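Local coordinates for protein similar to yteR (Bacilus subtilis) (Clostridium acetobutylicum, PDB 4WU0) that probably hydrolyses unsaturated rhamnogalacturonan fragments of pectin, as a glycoside hydrolase of family 105 related to YteR, at residues L193-Y205 and Y249-E263. Residues are numbered along the deposited sequence; the frame is centred on the assembly and turned at random.
Sequences LSPHFWGRAMGWY and YQVLDEGERKGNYLE
Q250 meets the 193-205 segment twice. Q250 O accepts a hydrogen bond from G199 N (2.9 Å), at the first turn of helix 199-215. The Q250 side chain, bent at chi2 (82°), turns its amide almost perpendicular to the W198 indole. Q250 OE1 lies at the ring edge and takes a weak bond from W198 NE1 (3.0 Å); NE2 is held by Y335 O. V251 sets CG1 obliquely against the H196 imidazole, 3.7 Å from ND1. L252 N then bonds to F197 O (2.9 Å), so the two backbone bonds bracket a single beta bridge between W198 and V251. The bridge ties the loop before helix 264-279 to the N-terminus of helix 199-215, in the largely helical fold of the six-hairpin glycosidase clan, consistent with an (alpha/alpha)6 barrel. L252 projects over the bare CA of G199, and its CD1 reaches M202 CG at 3.5 Å, with L237 of helix 223-240 touching both side chains. D253 turns its carboxylate to the edge of the F197 ring, OD2 3.6 Å from CE2; a water joins D253 OD1, H196 ND1 and F197 N. E254 OE2 approaches H196 CE1 at the ring edge. At E263, OE2 forms a long salt bridge with R200 NH2 (3.9 Å); both atoms also hydrogen-bond S265 OG, and C317 holds both, its O taking R200 NH2 and its N giving to E263 OE2. A second water links E263 OE1 to Q250 OE1 and, weakly, R200 N.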
ATOM      1  N   LEU A 193     -13.604 -15.703   5.188  1.00 16.64           N
ATOM      2  CA  LEU A 193     -12.952 -14.451   5.563  1.00 15.86           C
ATOM      3  C   LEU A 193     -12.238 -14.509   6.905  1.00 15.77           C
ATOM      4  O   LEU A 193     -12.608 -15.265   7.800  1.00 16.35           O
ATOM      5  CB  LEU A 193     -13.960 -13.312   5.574  1.00 15.86           C
ATOM      6  CG  LEU A 193     -14.527 -13.074   4.172  1.00 15.93           C
ATOM      7  CD1 LEU A 193     -15.815 -12.280   4.225  1.00 18.15           C
ATOM      8  CD2 LEU A 193     -13.472 -12.397   3.281  1.00 15.17           C
ATOM      9  N   SER A 194     -11.212 -13.671   7.024  1.00 15.11           N
ATOM     10  CA  SER A 194     -10.502 -13.520   8.288  1.00 15.05           C
ATOM     11  C   SER A 194     -11.389 -12.734   9.266  1.00 15.78           C
ATOM     12  O   SER A 194     -12.409 -12.187   8.869  1.00 15.35           O
ATOM     13  CB  SER A 194      -9.156 -12.831   8.057  1.00 14.42           C
ATOM     14  OG  SER A 194      -9.328 -11.526   7.529  1.00 14.92           O
ATOM     15  N   PRO A 195     -11.016 -12.685  10.562  1.00 15.42           N
ATOM     16  CA  PRO A 195     -11.977 -12.168  11.543  1.00 15.83           C
ATOM     17  C   PRO A 195     -12.146 -10.649  11.632  1.00 15.54           C
ATOM     18  O   PRO A 195     -13.197 -10.197  12.124  1.00 15.98           O
ATOM     19  CB  PRO A 195     -11.413 -12.689  12.881  1.00 16.20           C
ATOM     20  CG  PRO A 195     -10.606 -13.870  12.497  1.00 16.23           C
ATOM     21  CD  PRO A 195      -9.969 -13.492  11.218  1.00 15.57           C
ATOM     22  N   HIS A 196     -11.138  -9.890  11.217  1.00 14.97           N
ATOM     23  CA  HIS A 196     -11.104  -8.461  11.501  1.00 15.03           C
ATOM     24  C   HIS A 196     -10.740  -7.547  10.355  1.00 14.26           C
ATOM     25  O   HIS A 196     -10.083  -7.932   9.380  1.00 14.50           O
ATOM     26  CB  HIS A 196     -10.141  -8.176  12.667  1.00 15.41           C
ATOM     27  CG  HIS A 196     -10.677  -8.619  13.984  1.00 17.71           C
ATOM     28  ND1 HIS A 196     -11.746  -7.996  14.586  1.00 16.52           N
ATOM     29  CD2 HIS A 196     -10.341  -9.659  14.792  1.00 15.88           C
ATOM     30  CE1 HIS A 196     -12.032  -8.613  15.719  1.00 18.95           C
ATOM     31  NE2 HIS A 196     -11.194  -9.628  15.862  1.00 18.58           N
ATOM     32  N   PHE A 197     -11.163  -6.302  10.535  1.00 14.37           N
ATOM     33  CA  PHE A 197     -10.789  -5.202   9.656  1.00 14.00           C
ATOM     34  C   PHE A 197      -9.510  -4.574  10.194  1.00 13.80           C
ATOM     35  O   PHE A 197      -9.511  -3.885  11.213  1.00 15.28           O
ATOM     36  CB  PHE A 197     -11.903  -4.156   9.586  1.00 14.38           C
ATOM     37  CG  PHE A 197     -13.259  -4.730   9.298  1.00 14.80           C
ATOM     38  CD1 PHE A 197     -13.511  -5.408   8.108  1.00 14.63           C
ATOM     39  CD2 PHE A 197     -14.284  -4.567  10.209  1.00 15.49           C
ATOM     40  CE1 PHE A 197     -14.775  -5.920   7.871  1.00 15.17           C
ATOM     41  CE2 PHE A 197     -15.541  -5.080   9.993  1.00 16.02           C
ATOM     42  CZ  PHE A 197     -15.791  -5.760   8.819  1.00 15.87           C
ATOM     43  N   TRP A 198      -8.417  -4.848   9.501  1.00 14.68           N
ATOM     44  CA  TRP A 198      -7.100  -4.334   9.864  1.00 13.22           C
ATOM     45  C   TRP A 198      -6.850  -3.031   9.134  1.00 13.35           C
ATOM     46  O   TRP A 198      -7.047  -2.941   7.922  1.00 13.63           O
ATOM     47  CB  TRP A 198      -6.034  -5.365   9.492  1.00 12.96           C
ATOM     48  CG  TRP A 198      -4.643  -4.973   9.858  1.00 12.96           C
ATOM     49  CD1 TRP A 198      -4.241  -4.292  10.963  1.00 13.34           C
ATOM     50  CD2 TRP A 198      -3.457  -5.227   9.091  1.00 12.70           C
ATOM     51  NE1 TRP A 198      -2.873  -4.121  10.937  1.00 13.60           N
ATOM     52  CE2 TRP A 198      -2.377  -4.687   9.796  1.00 12.94           C
ATOM     53  CE3 TRP A 198      -3.215  -5.862   7.871  1.00 12.39           C
ATOM     54  CZ2 TRP A 198      -1.065  -4.760   9.321  1.00 12.88           C
ATOM     55  CZ3 TRP A 198      -1.925  -5.934   7.412  1.00 12.40           C
ATOM     56  CH2 TRP A 198      -0.864  -5.390   8.139  1.00 13.53           C
ATOM     57  N   GLY A 199      -6.434  -2.014   9.880  1.00 13.31           N
ATOM     58  CA  GLY A 199      -6.213  -0.692   9.328  1.00 13.59           C
ATOM     59  C   GLY A 199      -5.329  -0.666   8.097  1.00 13.58           C
ATOM     60  O   GLY A 199      -5.693  -0.105   7.055  1.00 13.13           O
ATOM     61  N   ARG A 200      -4.144  -1.253   8.206  1.00 11.85           N
ATOM     62  CA  ARG A 200      -3.220  -1.177   7.082  1.00 11.42           C
ATOM     63  C   ARG A 200      -3.751  -1.923   5.848  1.00 11.25           C
ATOM     64  O   ARG A 200      -3.530  -1.479   4.726  1.00 11.82           O
ATOM     65  CB  ARG A 200      -1.820  -1.669   7.461  1.00 11.73           C
ATOM     66  CG  ARG A 200      -0.899  -1.720   6.245  1.00 12.25           C
ATOM     67  CD  ARG A 200       0.592  -1.602   6.525  1.00 12.56           C
ATOM     68  NE  ARG A 200       1.183  -2.775   7.168  1.00 12.63           N
ATOM     69  CZ  ARG A 200       1.781  -2.777   8.353  1.00 13.89           C
ATOM     70  NH1 ARG A 200       2.328  -3.892   8.798  1.00 13.69           N
ATOM     71  NH2 ARG A 200       1.889  -1.672   9.079  1.00 14.44           N
ATOM     72  N   ALA A 201      -4.470  -3.006   6.056  1.00 12.14           N
ATOM     73  CA  ALA A 201      -5.043  -3.743   4.927  1.00 12.36           C
ATOM     74  C   ALA A 201      -6.045  -2.896   4.163  1.00 12.01           C
ATOM     75  O   ALA A 201      -6.015  -2.840   2.914  1.00 12.02           O
ATOM     76  CB  ALA A 201      -5.659  -5.008   5.390  1.00 14.40           C
ATOM     77  N   MET A 202      -6.945  -2.222   4.872  1.00 12.71           N
ATOM     78  CA  MET A 202      -7.811  -1.276   4.185  1.00 13.17           C
ATOM     79  C   MET A 202      -7.012  -0.173   3.519  1.00 14.50           C
ATOM     80  O   MET A 202      -7.353   0.263   2.436  1.00 13.66           O
ATOM     81  CB  MET A 202      -8.842  -0.663   5.128  1.00 15.23           C
ATOM     82  CG  MET A 202     -10.044  -1.540   5.389  1.00 15.44           C
ATOM     83  SD  MET A 202     -11.070  -1.843   3.924  1.00 18.35           S
ATOM     84  CE  MET A 202     -11.723  -0.215   3.522  1.00 18.12           C
ATOM     85  N   GLY A 203      -5.955   0.301   4.170  1.00 11.46           N
ATOM     86  CA  GLY A 203      -5.081   1.303   3.578  1.00 13.13           C
ATOM     87  C   GLY A 203      -4.493   0.835   2.248  1.00 11.88           C
ATOM     88  O   GLY A 203      -4.482   1.578   1.275  1.00 11.45           O
ATOM     89  N   TRP A 204      -3.993  -0.397   2.196  1.00 11.13           N
ATOM     90  CA  TRP A 204      -3.466  -0.932   0.949  1.00 11.96           C
ATOM     91  C   TRP A 204      -4.514  -0.874  -0.153  1.00 12.13           C
ATOM     92  O   TRP A 204      -4.232  -0.477  -1.278  1.00 12.45           O
ATOM     93  CB  TRP A 204      -3.044  -2.385   1.100  1.00 11.97           C
ATOM     94  CG  TRP A 204      -1.786  -2.659   1.943  1.00 11.86           C
ATOM     95  CD1 TRP A 204      -1.665  -3.601   2.932  1.00 13.03           C
ATOM     96  CD2 TRP A 204      -0.489  -2.041   1.836  1.00 11.61           C
ATOM     97  NE1 TRP A 204      -0.394  -3.605   3.431  1.00 12.88           N
ATOM     98  CE2 TRP A 204       0.341  -2.648   2.790  1.00 12.26           C
ATOM     99  CE3 TRP A 204       0.049  -1.033   1.030  1.00 11.64           C
ATOM    100  CZ2 TRP A 204       1.663  -2.279   2.973  1.00 12.58           C
ATOM    101  CZ3 TRP A 204       1.369  -0.682   1.209  1.00 13.90           C
ATOM    102  CH2 TRP A 204       2.163  -1.307   2.167  1.00 15.28           C
ATOM    103  N   TYR A 205      -5.730  -1.297   0.178  1.00 13.79           N
ATOM    104  CA  TYR A 205      -6.769  -1.402  -0.834  1.00 13.03           C
ATOM    105  C   TYR A 205      -7.184  -0.022  -1.349  1.00 12.04           C
ATOM    106  O   TYR A 205      -7.368   0.157  -2.561  1.00 12.55           O
ATOM    107  CB  TYR A 205      -7.983  -2.174  -0.312  1.00 13.56           C
ATOM    108  CG  TYR A 205      -8.975  -2.559  -1.383  1.00 12.44           C
ATOM    109  CD1 TYR A 205      -8.662  -3.496  -2.352  1.00 16.14           C
ATOM    110  CD2 TYR A 205     -10.242  -2.009  -1.401  1.00 12.28           C
ATOM    111  CE1 TYR A 205      -9.582  -3.857  -3.348  1.00 14.26           C
ATOM    112  CE2 TYR A 205     -11.169  -2.383  -2.368  1.00 13.56           C
ATOM    113  CZ  TYR A 205     -10.826  -3.293  -3.335  1.00 13.49           C
ATOM    114  OH  TYR A 205     -11.726  -3.630  -4.304  1.00 16.05           O
ATOM    115  N   TYR A 249      -7.760   3.292  13.955  1.00 14.16           N
ATOM    116  CA  TYR A 249      -7.247   2.221  14.800  1.00 13.72           C
ATOM    117  C   TYR A 249      -6.689   1.041  14.034  1.00 14.57           C
ATOM    118  O   TYR A 249      -7.083   0.768  12.891  1.00 15.59           O
ATOM    119  CB  TYR A 249      -8.357   1.702  15.699  1.00 15.15           C
ATOM    120  CG  TYR A 249      -8.718   2.637  16.813  1.00 14.27           C
ATOM    121  CD1 TYR A 249      -8.022   2.601  18.008  1.00 16.49           C
ATOM    122  CD2 TYR A 249      -9.757   3.554  16.669  1.00 16.36           C
ATOM    123  CE1 TYR A 249      -8.347   3.446  19.035  1.00 17.91           C
ATOM    124  CE2 TYR A 249     -10.085   4.396  17.696  1.00 20.17           C
ATOM    125  CZ  TYR A 249      -9.361   4.351  18.862  1.00 22.06           C
ATOM    126  OH  TYR A 249      -9.676   5.200  19.899  1.00 22.57           O
ATOM    127  N   GLN A 250      -5.771   0.333  14.686  1.00 12.10           N
ATOM    128  CA  GLN A 250      -5.251  -0.951  14.193  1.00 11.92           C
ATOM    129  C   GLN A 250      -6.362  -1.937  13.828  1.00 12.86           C
ATOM    130  O   GLN A 250      -6.351  -2.500  12.728  1.00 13.66           O
ATOM    131  CB  GLN A 250      -4.332  -1.546  15.273  1.00 12.57           C
ATOM    132  CG  GLN A 250      -3.928  -2.986  15.128  1.00 14.23           C
ATOM    133  CD  GLN A 250      -2.763  -3.172  14.175  1.00 13.85           C
ATOM    134  OE1 GLN A 250      -2.542  -2.350  13.286  1.00 12.66           O
ATOM    135  NE2 GLN A 250      -2.053  -4.286  14.312  1.00 14.31           N
ATOM    136  N   VAL A 251      -7.310  -2.155  14.739  1.00 14.14           N
ATOM    137  CA  VAL A 251      -8.520  -2.921  14.428  1.00 13.01           C
ATOM    138  C   VAL A 251      -9.641  -1.879  14.269  1.00 15.04           C
ATOM    139  O   VAL A 251     -10.108  -1.275  15.241  1.00 14.60           O
ATOM    140  CB  VAL A 251      -8.857  -3.974  15.486  1.00 16.46           C
ATOM    141  CG1 VAL A 251     -10.101  -4.769  15.072  1.00 17.70           C
ATOM    142  CG2 VAL A 251      -7.680  -4.907  15.684  1.00 17.92           C
ATOM    143  N   LEU A 252     -10.016  -1.626  13.021  1.00 15.18           N
ATOM    144  CA  LEU A 252     -10.684  -0.373  12.647  1.00 13.37           C
ATOM    145  C   LEU A 252     -11.972  -0.046  13.387  1.00 14.88           C
ATOM    146  O   LEU A 252     -12.229   1.120  13.712  1.00 16.62           O
ATOM    147  CB  LEU A 252     -10.991  -0.381  11.146  1.00 12.91           C
ATOM    148  CG  LEU A 252      -9.778  -0.162  10.251  1.00 12.61           C
ATOM    149  CD1 LEU A 252     -10.051  -0.581   8.794  1.00 13.48           C
ATOM    150  CD2 LEU A 252      -9.335   1.274  10.308  1.00 13.73           C
ATOM    151  N   ASP A 253     -12.796  -1.069  13.598  1.00 13.90           N
ATOM    152  CA  ASP A 253     -14.130  -0.882  14.143  1.00 14.80           C
ATOM    153  C   ASP A 253     -14.239  -1.175  15.634  1.00 19.07           C
ATOM    154  O   ASP A 253     -15.342  -1.190  16.162  1.00 18.73           O
ATOM    155  CB  ASP A 253     -15.136  -1.760  13.387  1.00 15.94           C
ATOM    156  CG  ASP A 253     -14.856  -3.244  13.542  1.00 19.92           C
ATOM    157  OD1 ASP A 253     -13.675  -3.595  13.736  1.00 20.17           O
ATOM    158  OD2 ASP A 253     -15.813  -4.058  13.438  1.00 22.70           O
ATOM    159  N   GLU A 254     -13.112  -1.404  16.305  1.00 17.84           N
ATOM    160  CA  GLU A 254     -13.112  -1.800  17.707  1.00 18.94           C
ATOM    161  C   GLU A 254     -12.370  -0.787  18.575  1.00 21.07           C
ATOM    162  O   GLU A 254     -11.628  -1.164  19.488  1.00 21.86           O
ATOM    163  CB  GLU A 254     -12.478  -3.185  17.856  1.00 18.46           C
ATOM    164  CG  GLU A 254     -13.229  -4.255  17.062  1.00 26.04           C
ATOM    165  CD  GLU A 254     -13.876  -5.320  17.893  1.00 41.14           C
ATOM    166  OE1 GLU A 254     -14.078  -5.113  19.106  1.00 52.46           O
ATOM    167  OE2 GLU A 254     -14.195  -6.379  17.310  1.00 37.71           O
ATOM    168  N   GLY A 255     -12.556   0.498  18.289  1.00 19.03           N
ATOM    169  CA  GLY A 255     -11.797   1.537  18.970  1.00 24.78           C
ATOM    170  C   GLY A 255     -11.922   1.588  20.488  1.00 24.74           C
ATOM    171  O   GLY A 255     -11.024   2.071  21.168  1.00 27.03           O
ATOM    172  N   GLU A 256     -13.036   1.102  21.020  1.00 23.83           N
ATOM    173  CA  GLU A 256     -13.283   1.149  22.467  1.00 27.32           C
ATOM    174  C   GLU A 256     -12.662  -0.036  23.209  1.00 29.42           C
ATOM    175  O   GLU A 256     -12.728  -0.104  24.422  1.00 31.10           O
ATOM    176  CB  GLU A 256     -14.787   1.161  22.752  1.00 37.23           C
ATOM    177  CG  GLU A 256     -15.467   2.502  22.587  1.00 46.55           C
ATOM    178  CD  GLU A 256     -16.863   2.505  23.200  1.00 55.42           C
ATOM    179  OE1 GLU A 256     -17.018   3.012  24.335  1.00 61.96           O
ATOM    180  OE2 GLU A 256     -17.801   1.985  22.557  1.00 58.16           O
ATOM    181  N   ARG A 257     -12.052  -0.965  22.485  1.00 19.32           N
ATOM    182  CA  ARG A 257     -11.596  -2.216  23.088  1.00 17.42           C
ATOM    183  C   ARG A 257     -10.160  -2.107  23.603  1.00 21.25           C
ATOM    184  O   ARG A 257      -9.256  -1.681  22.879  1.00 19.70           O
ATOM    185  CB  ARG A 257     -11.725  -3.333  22.054  1.00 20.64           C
ATOM    186  CG  ARG A 257     -11.452  -4.684  22.585  1.00 23.81           C
ATOM    187  CD  ARG A 257     -12.000  -5.714  21.610  1.00 27.09           C
ATOM    188  NE  ARG A 257     -11.680  -7.064  22.049  1.00 27.52           N
ATOM    189  CZ  ARG A 257     -11.963  -8.146  21.339  1.00 26.14           C
ATOM    190  NH1 ARG A 257     -11.634  -9.340  21.792  1.00 38.23           N
ATOM    191  NH2 ARG A 257     -12.555  -8.026  20.166  1.00 26.69           N
ATOM    192  N   LYS A 258      -9.962  -2.485  24.865  1.00 19.73           N
ATOM    193  CA  LYS A 258      -8.646  -2.415  25.488  1.00 19.51           C
ATOM    194  C   LYS A 258      -7.605  -3.155  24.654  1.00 20.54           C
ATOM    195  O   LYS A 258      -7.830  -4.288  24.244  1.00 20.28           O
ATOM    196  CB  LYS A 258      -8.686  -3.027  26.886  1.00 25.34           C
ATOM    197  CG  LYS A 258      -9.474  -2.219  27.874  1.00 36.80           C
ATOM    198  CD  LYS A 258      -8.707  -0.981  28.274  1.00 40.32           C
ATOM    199  CE  LYS A 258      -9.622   0.042  28.898  1.00 47.79           C
ATOM    200  NZ  LYS A 258      -9.261   0.274  30.294  1.00 39.89           N
ATOM    201  N   GLY A 259      -6.469  -2.501  24.432  1.00 18.73           N
ATOM    202  CA  GLY A 259      -5.408  -3.054  23.628  1.00 19.81           C
ATOM    203  C   GLY A 259      -5.330  -2.399  22.265  1.00 19.04           C
ATOM    204  O   GLY A 259      -4.255  -2.342  21.660  1.00 15.41           O
ATOM    205  N   ASN A 260      -6.463  -1.912  21.752  1.00 15.04           N
ATOM    206  CA  ASN A 260      -6.452  -1.313  20.418  1.00 13.62           C
ATOM    207  C   ASN A 260      -5.705   0.007  20.498  1.00 14.52           C
ATOM    208  O   ASN A 260      -5.561   0.572  21.587  1.00 15.27           O
ATOM    209  CB  ASN A 260      -7.880  -1.077  19.918  1.00 14.09           C
ATOM    210  CG  ASN A 260      -8.005  -1.125  18.399  1.00 14.32           C
ATOM    211  OD1 ASN A 260      -7.019  -1.130  17.659  1.00 13.71           O
ATOM    212  ND2 ASN A 260      -9.249  -1.148  17.929  1.00 15.79           N
ATOM    213  N   TYR A 261      -5.255   0.505  19.352  1.00 13.82           N
ATOM    214  CA  TYR A 261      -4.428   1.711  19.310  1.00 13.26           C
ATOM    215  C   TYR A 261      -4.546   2.381  17.957  1.00 14.00           C
ATOM    216  O   TYR A 261      -4.784   1.712  16.940  1.00 14.35           O
ATOM    217  CB  TYR A 261      -2.966   1.376  19.621  1.00 14.90           C
ATOM    218  CG  TYR A 261      -2.278   0.449  18.647  1.00 12.76           C
ATOM    219  CD1 TYR A 261      -2.397  -0.935  18.755  1.00 12.14           C
ATOM    220  CD2 TYR A 261      -1.475   0.962  17.631  1.00 13.10           C
ATOM    221  CE1 TYR A 261      -1.747  -1.767  17.879  1.00 12.56           C
ATOM    222  CE2 TYR A 261      -0.824   0.149  16.757  1.00 14.39           C
ATOM    223  CZ  TYR A 261      -0.957  -1.226  16.875  1.00 15.91           C
ATOM    224  OH  TYR A 261      -0.305  -2.036  15.992  1.00 15.85           O
ATOM    225  N   LEU A 262      -4.369   3.699  17.963  1.00 13.93           N
ATOM    226  CA  LEU A 262      -4.312   4.475  16.736  1.00 11.79           C
ATOM    227  C   LEU A 262      -3.021   4.126  16.029  1.00 13.43           C
ATOM    228  O   LEU A 262      -1.942   4.209  16.621  1.00 12.91           O
ATOM    229  CB  LEU A 262      -4.380   5.980  17.074  1.00 11.84           C
ATOM    230  CG  LEU A 262      -5.610   6.420  17.861  1.00 14.69           C
ATOM    231  CD1 LEU A 262      -5.495   7.879  18.264  1.00 16.69           C
ATOM    232  CD2 LEU A 262      -6.876   6.204  17.049  1.00 16.22           C
ATOM    233  N   GLU A 263      -3.127   3.726  14.762  1.00 13.67           N
ATOM    234  CA  GLU A 263      -1.991   3.143  14.051  1.00 12.04           C
ATOM    235  C   GLU A 263      -1.628   3.985  12.828  1.00 15.70           C
ATOM    236  O   GLU A 263      -2.489   4.393  12.038  1.00 12.88           O
ATOM    237  CB  GLU A 263      -2.294   1.678  13.703  1.00 12.11           C
ATOM    238  CG  GLU A 263      -1.089   0.871  13.241  1.00 13.03           C
ATOM    239  CD  GLU A 263      -0.702   1.110  11.792  1.00 13.62           C
ATOM    240  OE1 GLU A 263      -1.614   1.296  10.972  1.00 14.64           O
ATOM    241  OE2 GLU A 263       0.523   1.083  11.452  1.00 12.38           O
TER
HETATM  242  O   HOH W   1     -12.921  -6.073  12.890  1.00 16.54           O
HETATM  243  O   HOH W   2      -3.408  -0.903  10.956  1.00 15.56           O